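PDB 6W1G: 2-oxoadipate dioxygenase/decarboxylase from Pseudomonas putida, which catalyses the iron(II)- and oxygen-dependent decarboxylation and hydroxylation of 2-oxoadipate to (R)-2-hydroxyglutarate in D-lysine catabolism. Local coordinates for residues A[11-16]-A[91-96]; A[85-90]-A[163-168]; A[250-255]-A[263-268]; A[259-264]-A[295-300]. All blocks are in the same frame, centred on the assembly; numbering follows the deposited sequence.

Contact 1: A[11-16]-A[91-96]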
loop_
_atom_site.group_PDB
_atom_site.type_symbol
_atom_site.label_atom_id
_atom_site.label_comp_id
_atom_site.label_asym_id
_atom_site.label_seq_id
_atom_site.Cartn_x
_atom_site.Cartn_y
_atom_site.Cartn_z
ATOM N N SER A 11 -5.984 -16.936 -2.359
ATOM C CA SER A 11 -7.139 -16.886 -3.253
ATOM C C SER A 11 -8.263 -16.072 -2.639
ATOM O O SER A 11 -8.977 -15.358 -3.343
ATOM C CB SER A 11 -7.609 -18.283 -3.635
ATOM O OG SER A 11 -8.252 -18.960 -2.578
ATOM N N ILE A 12 -8.483 -16.210 -1.335
ATOM C CA ILE A 12 -9.491 -15.393 -0.664
ATOM C C ILE A 12 -9.126 -13.908 -0.775
ATOM O O ILE A 12 -9.993 -13.067 -1.048
ATOM C CB ILE A 12 -9.659 -15.786 0.815
ATOM C CG1 ILE A 12 -9.917 -17.295 0.949
ATOM C CG2 ILE A 12 -10.819 -15.047 1.438
ATOM C CD1 ILE A 12 -10.105 -17.765 2.406
ATOM N N ARG A 13 -7.840 -13.570 -0.572
ATOM C CA ARG A 13 -7.403 -12.188 -0.703
ATOM C C ARG A 13 -7.679 -11.653 -2.102
ATOM O O ARG A 13 -8.175 -10.534 -2.265
ATOM C CB ARG A 13 -5.915 -12.094 -0.378
ATOM C CG ARG A 13 -5.400 -10.688 -0.368
ATOM C CD ARG A 13 -3.983 -10.552 0.154
ATOM N NE ARG A 13 -3.020 -11.255 -0.647
ATOM C CZ ARG A 13 -2.470 -12.441 -0.412
ATOM N NH1 ARG A 13 -2.774 -13.160 0.647
ATOM N NH2 ARG A 13 -1.597 -12.927 -1.278
ATOM N N ALA A 14 -7.370 -12.442 -3.145
ATOM C CA ALA A 14 -7.631 -11.954 -4.508
ATOM C C ALA A 14 -9.103 -11.712 -4.722
ATOM O O ALA A 14 -9.509 -10.711 -5.339
ATOM C CB ALA A 14 -7.093 -12.962 -5.521
ATOM N N GLN A 15 -9.943 -12.628 -4.230
ATOM C CA GLN A 15 -11.388 -12.471 -4.366
ATOM C C GLN A 15 -11.905 -11.255 -3.604
ATOM O O GLN A 15 -12.787 -10.515 -4.087
ATOM C CB GLN A 15 -12.076 -13.734 -3.878
ATOM C CG GLN A 15 -11.946 -14.890 -4.842
ATOM C CD GLN A 15 -12.450 -16.185 -4.281
ATOM O OE1 GLN A 15 -12.784 -16.279 -3.104
ATOM N NE2 GLN A 15 -12.487 -17.202 -5.117
ATOM N N PHE A 16 -11.369 -11.025 -2.411
ATOM C CA PHE A 16 -11.770 -9.877 -1.615
ATOM C C PHE A 16 -11.374 -8.577 -2.289
ATOM O O PHE A 16 -12.179 -7.636 -2.367
ATOM C CB PHE A 16 -11.144 -9.976 -0.217
ATOM C CG PHE A 16 -11.482 -8.838 0.697
ATOM C CD1 PHE A 16 -12.704 -8.775 1.342
ATOM C CD2 PHE A 16 -10.590 -7.820 0.914
ATOM C CE1 PHE A 16 -13.024 -7.708 2.188
ATOM C CE2 PHE A 16 -10.920 -6.765 1.742
ATOM C CZ PHE A 16 -12.137 -6.707 2.371
ATOM N N MET A 91 -7.182 -13.932 5.170
ATOM C CA MET A 91 -6.722 -13.701 3.807
ATOM C C MET A 91 -5.208 -13.624 3.692
ATOM O O MET A 91 -4.697 -13.063 2.712
ATOM C CB MET A 91 -7.369 -12.429 3.280
ATOM C CG MET A 91 -8.861 -12.548 3.260
ATOM S SD MET A 91 -9.724 -11.172 2.539
ATOM C CE MET A 91 -9.463 -10.026 3.685
ATOM N N GLY A 92 -4.477 -14.161 4.671
ATOM C CA GLY A 92 -3.052 -14.207 4.542
ATOM C C GLY A 92 -2.365 -12.860 4.653
ATOM O O GLY A 92 -1.231 -12.721 4.172
ATOM N N MET A 93 -3.023 -11.876 5.267
ATOM C CA MET A 93 -2.480 -10.529 5.356
ATOM C C MET A 93 -2.027 -10.294 6.771
ATOM O O MET A 93 -2.833 -10.478 7.698
ATOM C CB MET A 93 -3.568 -9.530 4.957
ATOM C CG MET A 93 -3.973 -9.690 3.510
ATOM S SD MET A 93 -5.556 -8.903 3.062
ATOM C CE MET A 93 -4.997 -7.224 3.074
ATOM N N GLN A 94 -0.836 -9.899 6.981
ATOM C CA GLN A 94 -0.198 -9.630 8.250
ATOM C C GLN A 94 0.127 -8.160 8.379
ATOM O O GLN A 94 0.365 -7.496 7.376
ATOM C CB GLN A 94 1.080 -10.441 8.406
ATOM C CG GLN A 94 0.849 -11.901 8.252
ATOM C CD GLN A 94 2.152 -12.667 8.313
ATOM O OE1 GLN A 94 2.952 -12.479 9.239
ATOM N NE2 GLN A 94 2.393 -13.525 7.319
ATOM N N PRO A 95 0.216 -7.623 9.606
ATOM C CA PRO A 95 0.559 -6.194 9.764
ATOM C C PRO A 95 2.038 -5.946 9.528
ATOM O O PRO A 95 2.879 -6.573 10.189
ATOM C CB PRO A 95 0.170 -5.905 11.217
ATOM C CG PRO A 95 0.296 -7.267 11.881
ATOM C CD PRO A 95 -0.103 -8.290 10.892
ATOM N N VAL A 96 2.344 -5.054 8.604
ATOM C CA VAL A 96 3.721 -4.743 8.232
ATOM C C VAL A 96 3.912 -3.243 8.367
ATOM O O VAL A 96 3.142 -2.456 7.804
ATOM C CB VAL A 96 4.035 -5.199 6.793
ATOM C CG1 VAL A 96 5.471 -4.852 6.461
ATOM C CG2 VAL A 96 3.746 -6.672 6.634
#

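Contact 2: A[85-90]-A[163-168]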
loop_
_atom_site.group_PDB
_atom_site.type_symbol
_atom_site.label_atom_id
_atom_site.label_comp_id
_atom_site.label_asym_id
_atom_site.label_seq_id
_atom_site.Cartn_x
_atom_site.Cartn_y
_atom_site.Cartn_z
ATOM N N ALA A 85 -7.249 -7.216 12.406
ATOM C CA ALA A 85 -6.088 -8.049 12.139
ATOM C C ALA A 85 -6.484 -9.497 11.963
ATOM O O ALA A 85 -5.950 -10.201 11.098
ATOM C CB ALA A 85 -5.085 -7.908 13.268
ATOM N N ARG A 86 -7.419 -9.985 12.794
ATOM C CA ARG A 86 -7.891 -11.365 12.656
ATOM C C ARG A 86 -8.632 -11.579 11.344
ATOM O O ARG A 86 -8.515 -12.618 10.709
ATOM C CB ARG A 86 -8.784 -11.752 13.835
ATOM C CG ARG A 86 -8.051 -11.760 15.150
ATOM C CD ARG A 86 -9.045 -11.937 16.307
ATOM N NE ARG A 86 -9.756 -13.208 16.223
ATOM C CZ ARG A 86 -11.053 -13.369 16.408
ATOM N NH1 ARG A 86 -11.840 -12.330 16.696
ATOM N NH2 ARG A 86 -11.571 -14.587 16.283
ATOM N N LEU A 87 -9.452 -10.599 10.944
ATOM C CA LEU A 87 -10.143 -10.639 9.667
ATOM C C LEU A 87 -9.155 -10.756 8.514
ATOM O O LEU A 87 -9.302 -11.607 7.623
ATOM C CB LEU A 87 -11.005 -9.373 9.537
ATOM C CG LEU A 87 -11.953 -9.272 8.356
ATOM C CD1 LEU A 87 -13.154 -8.378 8.691
ATOM C CD2 LEU A 87 -11.236 -8.768 7.127
ATOM N N PHE A 88 -8.142 -9.896 8.518
ATOM C CA PHE A 88 -7.171 -9.919 7.441
ATOM C C PHE A 88 -6.287 -11.161 7.463
ATOM O O PHE A 88 -5.839 -11.599 6.399
ATOM C CB PHE A 88 -6.342 -8.626 7.472
ATOM C CG PHE A 88 -7.077 -7.389 7.065
ATOM C CD1 PHE A 88 -7.893 -7.381 5.978
ATOM C CD2 PHE A 88 -6.893 -6.208 7.769
ATOM C CE1 PHE A 88 -8.542 -6.216 5.598
ATOM C CE2 PHE A 88 -7.537 -5.086 7.398
ATOM C CZ PHE A 88 -8.368 -5.091 6.328
ATOM N N ALA A 89 -6.082 -11.756 8.620
ATOM C CA ALA A 89 -5.300 -12.982 8.686
ATOM C C ALA A 89 -5.987 -14.135 7.957
ATOM O O ALA A 89 -5.298 -14.999 7.419
ATOM C CB ALA A 89 -5.022 -13.352 10.154
ATOM N N VAL A 90 -7.321 -14.139 7.878
ATOM C CA VAL A 90 -8.036 -15.148 7.080
ATOM C C VAL A 90 -7.549 -15.122 5.647
ATOM O O VAL A 90 -7.523 -16.138 4.948
ATOM C CB VAL A 90 -9.566 -14.906 7.152
ATOM C CG1 VAL A 90 -10.294 -15.841 6.202
ATOM C CG2 VAL A 90 -10.029 -15.092 8.581
ATOM N N GLU A 163 -18.094 -15.100 13.137
ATOM C CA GLU A 163 -18.179 -16.551 13.212
ATOM C C GLU A 163 -17.178 -17.201 12.273
ATOM O O GLU A 163 -16.527 -18.188 12.628
ATOM C CB GLU A 163 -19.590 -17.008 12.851
ATOM C CG GLU A 163 -20.630 -16.697 13.879
ATOM C CD GLU A 163 -22.041 -16.937 13.413
ATOM O OE1 GLU A 163 -22.318 -17.338 12.247
ATOM O OE2 GLU A 163 -22.935 -16.685 14.242
ATOM N N LEU A 164 -17.077 -16.677 11.036
ATOM C CA LEU A 164 -16.214 -17.321 10.054
ATOM C C LEU A 164 -14.741 -17.073 10.359
ATOM O O LEU A 164 -13.913 -17.960 10.107
ATOM C CB LEU A 164 -16.586 -16.839 8.658
ATOM C CG LEU A 164 -17.902 -17.419 8.140
ATOM C CD1 LEU A 164 -18.426 -16.632 6.931
ATOM C CD2 LEU A 164 -17.693 -18.886 7.755
ATOM N N ILE A 165 -14.391 -15.935 10.952
ATOM C CA ILE A 165 -13.029 -15.703 11.441
ATOM C C ILE A 165 -12.669 -16.740 12.501
ATOM O O ILE A 165 -11.616 -17.397 12.458
ATOM C CB ILE A 165 -12.873 -14.283 11.986
ATOM C CG1 ILE A 165 -13.029 -13.253 10.858
ATOM C CG2 ILE A 165 -11.532 -14.100 12.647
ATOM C CD1 ILE A 165 -13.189 -11.837 11.345
ATOM N N ALA A 166 -13.576 -16.944 13.463
ATOM C CA ALA A 166 -13.328 -17.915 14.534
ATOM C C ALA A 166 -13.219 -19.326 13.971
ATOM O O ALA A 166 -12.369 -20.128 14.405
ATOM C CB ALA A 166 -14.412 -17.798 15.601
ATOM N N GLN A 167 -14.104 -19.665 13.035
ATOM C CA GLN A 167 -14.080 -20.971 12.396
ATOM C C GLN A 167 -12.765 -21.204 11.664
ATOM O O GLN A 167 -12.139 -22.284 11.781
ATOM C CB GLN A 167 -15.244 -21.089 11.438
ATOM C CG GLN A 167 -15.333 -22.421 10.770
ATOM C CD GLN A 167 -16.462 -22.480 9.764
ATOM O OE1 GLN A 167 -17.565 -21.982 10.020
ATOM N NE2 GLN A 167 -16.228 -23.135 8.659
ATOM N N CYS A 168 -12.312 -20.202 10.907
ATOM C CA CYS A 168 -11.056 -20.313 10.175
ATOM C C CYS A 168 -9.917 -20.612 11.132
ATOM O O CYS A 168 -9.069 -21.472 10.869
ATOM C CB CYS A 168 -10.810 -19.027 9.391
ATOM S SG CYS A 168 -9.392 -19.075 8.358
#

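Contact 3: A[250-255]-A[263-268]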
loop_
_atom_site.group_PDB
_atom_site.type_symbol
_atom_site.label_atom_id
_atom_site.label_comp_id
_atom_site.label_asym_id
_atom_site.label_seq_id
_atom_site.Cartn_x
_atom_site.Cartn_y
_atom_site.Cartn_z
ATOM N N ALA A 250 -0.971 18.657 -8.488
ATOM C CA ALA A 250 0.250 18.725 -9.279
ATOM C C ALA A 250 1.460 18.218 -8.511
ATOM O O ALA A 250 2.365 17.650 -9.120
ATOM C CB ALA A 250 0.511 20.160 -9.698
ATOM N N VAL A 251 1.514 18.434 -7.197
ATOM C CA VAL A 251 2.584 17.869 -6.395
ATOM C C VAL A 251 2.408 16.359 -6.313
ATOM O O VAL A 251 1.378 15.847 -5.871
ATOM C CB VAL A 251 2.574 18.476 -4.993
ATOM C CG1 VAL A 251 3.539 17.750 -4.091
ATOM C CG2 VAL A 251 2.910 19.957 -5.028
ATOM N N VAL A 252 3.419 15.626 -6.721
ATOM C CA VAL A 252 3.432 14.181 -6.610
ATOM C C VAL A 252 4.290 13.831 -5.409
ATOM O O VAL A 252 5.455 14.261 -5.326
ATOM C CB VAL A 252 3.971 13.551 -7.907
ATOM C CG1 VAL A 252 4.082 12.045 -7.757
ATOM C CG2 VAL A 252 3.085 13.916 -9.083
ATOM N N GLU A 253 3.737 13.027 -4.494
ATOM C CA GLU A 253 4.516 12.564 -3.356
ATOM C C GLU A 253 5.443 11.445 -3.783
ATOM O O GLU A 253 5.094 10.660 -4.667
ATOM C CB GLU A 253 3.601 12.054 -2.245
ATOM C CG GLU A 253 2.663 13.122 -1.697
ATOM C CD GLU A 253 1.847 12.585 -0.558
ATOM O OE1 GLU A 253 0.706 12.129 -0.798
ATOM O OE2 GLU A 253 2.372 12.563 0.570
ATOM N N GLY A 254 6.614 11.382 -3.142
ATOM C CA GLY A 254 7.633 10.405 -3.442
ATOM C C GLY A 254 8.801 11.019 -4.179
ATOM O O GLY A 254 8.914 12.236 -4.330
ATOM N N PRO A 255 9.716 10.180 -4.657
ATOM C CA PRO A 255 10.851 10.682 -5.454
ATOM C C PRO A 255 10.368 11.279 -6.761
ATOM O O PRO A 255 9.230 11.063 -7.169
ATOM C CB PRO A 255 11.672 9.414 -5.727
ATOM C CG PRO A 255 10.608 8.324 -5.778
ATOM C CD PRO A 255 9.620 8.705 -4.680
ATOM N N LEU A 263 10.857 3.283 -4.050
ATOM C CA LEU A 263 9.687 3.426 -3.177
ATOM C C LEU A 263 8.430 3.507 -4.021
ATOM O O LEU A 263 8.143 2.582 -4.789
ATOM C CB LEU A 263 9.846 4.562 -2.173
ATOM C CG LEU A 263 11.046 4.394 -1.238
ATOM C CD1 LEU A 263 11.073 5.524 -0.203
ATOM C CD2 LEU A 263 11.062 3.070 -0.533
ATOM N N LEU A 264 7.615 4.570 -3.889
ATOM C CA LEU A 264 6.453 4.743 -4.735
ATOM C C LEU A 264 6.280 6.239 -4.980
ATOM O O LEU A 264 6.838 7.065 -4.263
ATOM C CB LEU A 264 5.209 4.089 -4.162
ATOM C CG LEU A 264 4.645 4.662 -2.876
ATOM C CD1 LEU A 264 3.812 5.915 -3.093
ATOM C CD2 LEU A 264 3.777 3.620 -2.193
ATOM N N ARG A 265 5.456 6.561 -5.973
ATOM C CA ARG A 265 4.989 7.907 -6.229
ATOM C C ARG A 265 3.476 7.886 -6.186
ATOM O O ARG A 265 2.855 6.889 -6.572
ATOM C CB ARG A 265 5.427 8.387 -7.587
ATOM C CG ARG A 265 6.931 8.362 -7.787
ATOM C CD ARG A 265 7.362 8.946 -9.136
ATOM N NE ARG A 265 7.305 10.401 -9.073
ATOM C CZ ARG A 265 7.124 11.215 -10.106
ATOM N NH1 ARG A 265 6.964 10.733 -11.320
ATOM N NH2 ARG A 265 7.116 12.536 -9.902
ATOM N N GLN A 266 2.863 8.956 -5.663
ATOM C CA GLN A 266 1.412 8.979 -5.529
ATOM C C GLN A 266 0.861 10.401 -5.641
ATOM O O GLN A 266 1.548 11.386 -5.324
ATOM C CB GLN A 266 0.945 8.402 -4.197
ATOM C CG GLN A 266 1.433 9.178 -3.000
ATOM C CD GLN A 266 1.153 8.544 -1.624
ATOM O OE1 GLN A 266 1.198 7.308 -1.425
ATOM N NE2 GLN A 266 0.894 9.410 -0.657
ATOM N N THR A 267 -0.380 10.500 -6.105
ATOM C CA THR A 267 -1.090 11.779 -6.036
ATOM C C THR A 267 -2.571 11.462 -5.859
ATOM O O THR A 267 -2.995 10.303 -5.900
ATOM C CB THR A 267 -0.782 12.735 -7.211
ATOM O OG1 THR A 267 -1.338 14.014 -6.913
ATOM C CG2 THR A 267 -1.300 12.226 -8.499
ATOM N N SER A 268 -3.348 12.502 -5.619
ATOM C CA SER A 268 -4.734 12.386 -5.193
ATOM C C SER A 268 -5.627 13.299 -6.022
ATOM O O SER A 268 -5.161 14.202 -6.736
ATOM C CB SER A 268 -4.889 12.729 -3.683
ATOM O OG SER A 268 -4.530 14.092 -3.488
HETATM O O HOH W 1 7.361 13.180 -7.149
#

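Contact 4: A[259-264]-A[295-300]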
loop_
_atom_site.group_PDB
_atom_site.type_symbol
_atom_site.label_atom_id
_atom_site.label_comp_id
_atom_site.label_asym_id
_atom_site.label_seq_id
_atom_site.Cartn_x
_atom_site.Cartn_y
_atom_site.Cartn_z
ATOM N N ARG A 259 14.512 6.711 -14.196
ATOM C CA ARG A 259 14.554 5.513 -15.032
ATOM C C ARG A 259 14.294 4.256 -14.204
ATOM O O ARG A 259 13.646 3.315 -14.693
ATOM C CB ARG A 259 15.919 5.383 -15.689
ATOM C CG ARG A 259 16.195 6.467 -16.707
ATOM C CD ARG A 259 17.630 6.454 -17.239
ATOM N NE ARG A 259 18.539 7.206 -16.374
ATOM C CZ ARG A 259 19.733 6.789 -15.961
ATOM N NH1 ARG A 259 20.208 5.608 -16.336
ATOM N NH2 ARG A 259 20.458 7.574 -15.171
ATOM N N HIS A 260 14.781 4.229 -12.954
ATOM C CA HIS A 260 14.639 3.077 -12.064
ATOM C C HIS A 260 13.988 3.595 -10.798
ATOM O O HIS A 260 14.676 4.007 -9.845
ATOM C CB HIS A 260 15.993 2.412 -11.845
ATOM C CG HIS A 260 16.495 1.846 -13.113
ATOM N ND1 HIS A 260 15.907 0.747 -13.714
ATOM C CD2 HIS A 260 17.460 2.269 -13.957
ATOM C CE1 HIS A 260 16.511 0.510 -14.862
ATOM N NE2 HIS A 260 17.465 1.400 -15.016
ATOM N N PRO A 261 12.654 3.625 -10.780
ATOM C CA PRO A 261 11.925 4.198 -9.646
ATOM C C PRO A 261 12.272 3.522 -8.339
ATOM O O PRO A 261 12.603 2.330 -8.287
ATOM C CB PRO A 261 10.455 4.005 -10.052
ATOM C CG PRO A 261 10.553 4.116 -11.596
ATOM C CD PRO A 261 11.759 3.249 -11.881
ATOM N N ILE A 262 12.102 4.280 -7.259
ATOM C CA ILE A 262 12.330 3.832 -5.900
ATOM C C ILE A 262 11.096 4.138 -5.052
ATOM O O ILE A 262 10.389 5.126 -5.275
ATOM C CB ILE A 262 13.611 4.450 -5.279
ATOM C CG1 ILE A 262 13.543 5.982 -5.279
ATOM C CG2 ILE A 262 14.833 3.931 -6.027
ATOM C CD1 ILE A 262 14.808 6.623 -4.716
ATOM N N LEU A 263 10.857 3.283 -4.050
ATOM C CA LEU A 263 9.687 3.426 -3.177
ATOM C C LEU A 263 8.430 3.507 -4.021
ATOM O O LEU A 263 8.143 2.582 -4.789
ATOM C CB LEU A 263 9.846 4.562 -2.173
ATOM C CG LEU A 263 11.046 4.394 -1.238
ATOM C CD1 LEU A 263 11.073 5.524 -0.203
ATOM C CD2 LEU A 263 11.062 3.070 -0.533
ATOM N N LEU A 264 7.615 4.570 -3.889
ATOM C CA LEU A 264 6.453 4.743 -4.735
ATOM C C LEU A 264 6.280 6.239 -4.980
ATOM O O LEU A 264 6.838 7.065 -4.263
ATOM C CB LEU A 264 5.209 4.089 -4.162
ATOM C CG LEU A 264 4.645 4.662 -2.876
ATOM C CD1 LEU A 264 3.812 5.915 -3.093
ATOM C CD2 LEU A 264 3.777 3.620 -2.193
ATOM N N ILE A 295 -3.828 7.587 -6.906
ATOM C CA ILE A 295 -3.139 6.780 -7.907
ATOM C C ILE A 295 -1.694 6.643 -7.453
ATOM O O ILE A 295 -1.117 7.580 -6.910
ATOM C CB ILE A 295 -3.251 7.451 -9.314
ATOM C CG1 ILE A 295 -2.598 6.646 -10.398
ATOM C CG2 ILE A 295 -2.698 8.877 -9.325
ATOM C CD1 ILE A 295 -3.188 5.297 -10.622
ATOM N N GLU A 296 -1.083 5.476 -7.725
ATOM C CA GLU A 296 0.312 5.243 -7.332
ATOM C C GLU A 296 1.058 4.472 -8.400
ATOM O O GLU A 296 0.477 3.717 -9.187
ATOM C CB GLU A 296 0.424 4.505 -6.002
ATOM C CG GLU A 296 0.102 3.019 -6.002
ATOM C CD GLU A 296 0.013 2.384 -4.571
ATOM O OE1 GLU A 296 0.432 3.037 -3.628
ATOM O OE2 GLU A 296 -0.482 1.271 -4.403
ATOM N N GLN A 297 2.374 4.671 -8.384
ATOM C CA GLN A 297 3.328 3.940 -9.181
ATOM C C GLN A 297 4.342 3.344 -8.189
ATOM O O GLN A 297 4.866 4.079 -7.349
ATOM C CB GLN A 297 4.054 4.871 -10.169
ATOM C CG GLN A 297 5.047 4.138 -11.067
ATOM C CD GLN A 297 5.866 5.042 -11.916
ATOM O OE1 GLN A 297 5.466 6.162 -12.283
ATOM N NE2 GLN A 297 7.026 4.563 -12.289
ATOM N N ARG A 298 4.627 2.049 -8.273
ATOM C CA ARG A 298 5.481 1.374 -7.299
ATOM C C ARG A 298 6.808 1.003 -7.927
ATOM O O ARG A 298 6.824 0.360 -8.969
ATOM C CB ARG A 298 4.797 0.137 -6.688
ATOM C CG ARG A 298 3.702 0.532 -5.757
ATOM C CD ARG A 298 2.979 -0.682 -5.135
ATOM N NE ARG A 298 2.086 -0.208 -4.091
ATOM C CZ ARG A 298 2.471 0.066 -2.855
ATOM N NH1 ARG A 298 3.695 -0.255 -2.424
ATOM N NH2 ARG A 298 1.624 0.665 -2.023
ATOM N N GLY A 299 7.886 1.393 -7.256
ATOM C CA GLY A 299 9.244 1.119 -7.665
ATOM C C GLY A 299 9.981 0.217 -6.692
ATOM O O GLY A 299 9.364 -0.639 -6.070
ATOM N N ALA A 300 11.295 0.379 -6.603
ATOM C CA ALA A 300 12.152 -0.534 -5.863
ATOM C C ALA A 300 12.053 -0.330 -4.366
ATOM O O ALA A 300 12.123 0.788 -3.838
ATOM C CB ALA A 300 13.586 -0.307 -6.289
#

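Contact 1: A[11-16]-A[91-96]
With CG of Met91 anti to its own carbonyl carbon (chi1 -61°) and the chain folding back at chi3 (-70°), the thioether runs along helix 9-27 and carries its methyl over the Phe16 ring. CE sits above one face, 3.9 Å from the centroid of the Phe16 ring, a CH-pi contact; SD of Met91 approaches the same ring obliquely, completing a Met-aromatic pair, and also presses on Phe16 CB at 3.3 Å. One turn earlier on the helix, Ile12 CG2 meets Met91 CG at 3.7 Å, the two side chains crossing at about a right angle. Arg13 extends past the backbone of Met91 and then bends at chi3 (62°). Its NH1 donates to Met91 O over 2.8 Å, with the acceptor near the guanidinium plane, while the aliphatic part of the chain puts CD 3.5 Å from Met93 CG. Gly92, at positive phi, is the C-prime residue of the Schellman motif that ends helix 78-90. Asp10 and Ser124 O take other N-H groups of Arg13. The buried guanidinium is thus gripped by a carboxylate and two carbonyls, one of them at the helix C-terminus, where the dipole would probably favour a cation.

Contact 2: A[85-90]-A[163-168]
Two helices pack here, helix 78-90 near its C-terminal end against helix 159-171, their local axes 9.6 Å apart and inclined by 61°. Ile165 fills the interface, reaching helix 78-90 with both branches. Its CD1 lies against the backbone of Leu87, 3.7 Å from Leu87 CA, and touches Leu87 CB. With CG1 of Ile165 beside the backbone N (chi1 -66°), CG2 is left anti to it and turned to Arg86: it rests over one face of that guanidinium, offset to the rim, at 3.7 Å from Arg86 NH2. The arginine bends at chi3 to lie across this methyl, and its NE forms a salt bridge with Glu169, one turn farther along the same helix as Ile165. A turn on from Leu87, Val90 straddles the thiol of Cys168, with CG1 and CG2 each 4.0 Å from Cys168 SG. Shortening Ile165 to an alanine is likely to open a gap beside Leu87 and leave the Arg86 guanidinium less restrained. Phe182 of helix 176-188 touches Leu87, Val90 and Ile165 together, closing the apolar side. This is an apolar interface of two steeply crossing helices with a charged pair at its border, joining helix 78-90, which leads into strand 94-100 of the mixed sheet, to helix 159-171.

Contact 3: A[250-255]-A[263-268]
Segment 250-255 runs antiparallel to strand 264-275 and joins it through one hydrogen-bonded pair, Glu253 with Gln266, in which Glu253 N donates to Gln266 O (2.9 Å) and Gln266 N to Glu253 O (3.0 Å). The same two residues meet through their side chains: Gln266 NE2 gives a nearly straight bond to Glu253 OE1 (2.7 Å, 166° at the hydrogen). The oxygen lies in the amide plane, yet the N-H reaches it from above the carboxylate plane, the two groups being turned 74° apart. This bond lies beside the metal site, the Gln266 side chain being about 5 Å from nickel, and probably helps to fix the glutamine there. Gly254 CA lies against Leu264 O, and a beta carbon there would collide with that oxygen. Arg265 bends at chi3 (77°) beside Pro255, bringing NE into a weak bond with Pro255 O at 2.8 Å, and Val252 CG1 rests on the guanidinium face. A water in the guanidinium plane accepts from Arg265 NH2 (2.8 Å) and lies within bonding distance of Val252 O and Pro255 O. A leucine in place of Arg265 would probably leave Asp235, which salt-bridges NH1, without its mate and the water less firmly held. Ile234 and Gln238 of helix 234-240 and Met334 of helix 330-341 pack around Arg265, Val252 and Thr267, while strand 288-298 pairs with the opposite edge of strand 264-275.

Contact 4: A[259-264]-A[295-300]
The Arg298 guanidinium carries Leu264 CD2 over one face, 3.4 Å above its plane and offset toward the rim, and holds Glu296 OE2 at its edge. The methyl is 3.7 Å from Arg298 NH2. On the carboxylate side, NE and NH2 of Arg298 both reach Glu296 OE2, at 3.0 Å and 3.2 Å; each bond is weak, but together they form a salt bridge along one side of strand 288-298. Leu264 CG sits between its backbone N and carbonyl carbon (chi1 66°), which lays the leucine side by side with Arg298 and lets CD2 touch Glu296 OE1 as well. The other strand face brings the amide of Gln297 to the proline ring, with NE2 3.6 Å from Pro261 CG; Gln297 OE1 accepts from Ile234 N. Leu264 and Arg298 form an antiparallel non-hydrogen-bonded pair. Beyond it the backbones continue through Gly299 N to Leu263 O (2.8 Å), Leu263 N to Ala300 O (2.8 Å) and Ala300 N to Pro261 O (2.9 Å). Gly299 passes tightly over the Pro261-Ile262 peptide, where a beta carbon would clash. Arg298 NH1 also donates to the carbonyls of Tyr396 and Asp398, and Phe399 adds a cation-pi contact. Glu296 OE2 is hydrogen-bonded to ND1 of His70, a metal ligand, so the carboxylate is a second-shell group that probably helps to orient the imidazole. A carboxylate hydrogen-bonded to a metal-bound histidine is a familiar second-shell arrangement of metal sites; here, in an enzyme of the glyoxalase clan, an arginine holds that carboxylate in turn.

How the contacts relate
Contacts 3 and 4 form one continuous unit: they share Leu263 and Leu264, their centres lie about 9 Å apart, and strands 264-275 and 288-298 pair between them, as by Arg265 N to Gln297 O at 2.9 Å. Both border the metal site of His70, His226 and Glu294, here holding nickel; the Gln266 and Glu296 side chains each lie about 5 Å from the ion. Contacts 1 and 2, across the chain's centre, touch at the end of helix 78-90, Met93 N being 3.0 Å from Phe88 O. Contact 1 is the nearer, its Met93 side chain about 8 Å from that of His70 and about 13 Å from nickel; contact 2 is peripheral, centred about 34 Å from contact 3.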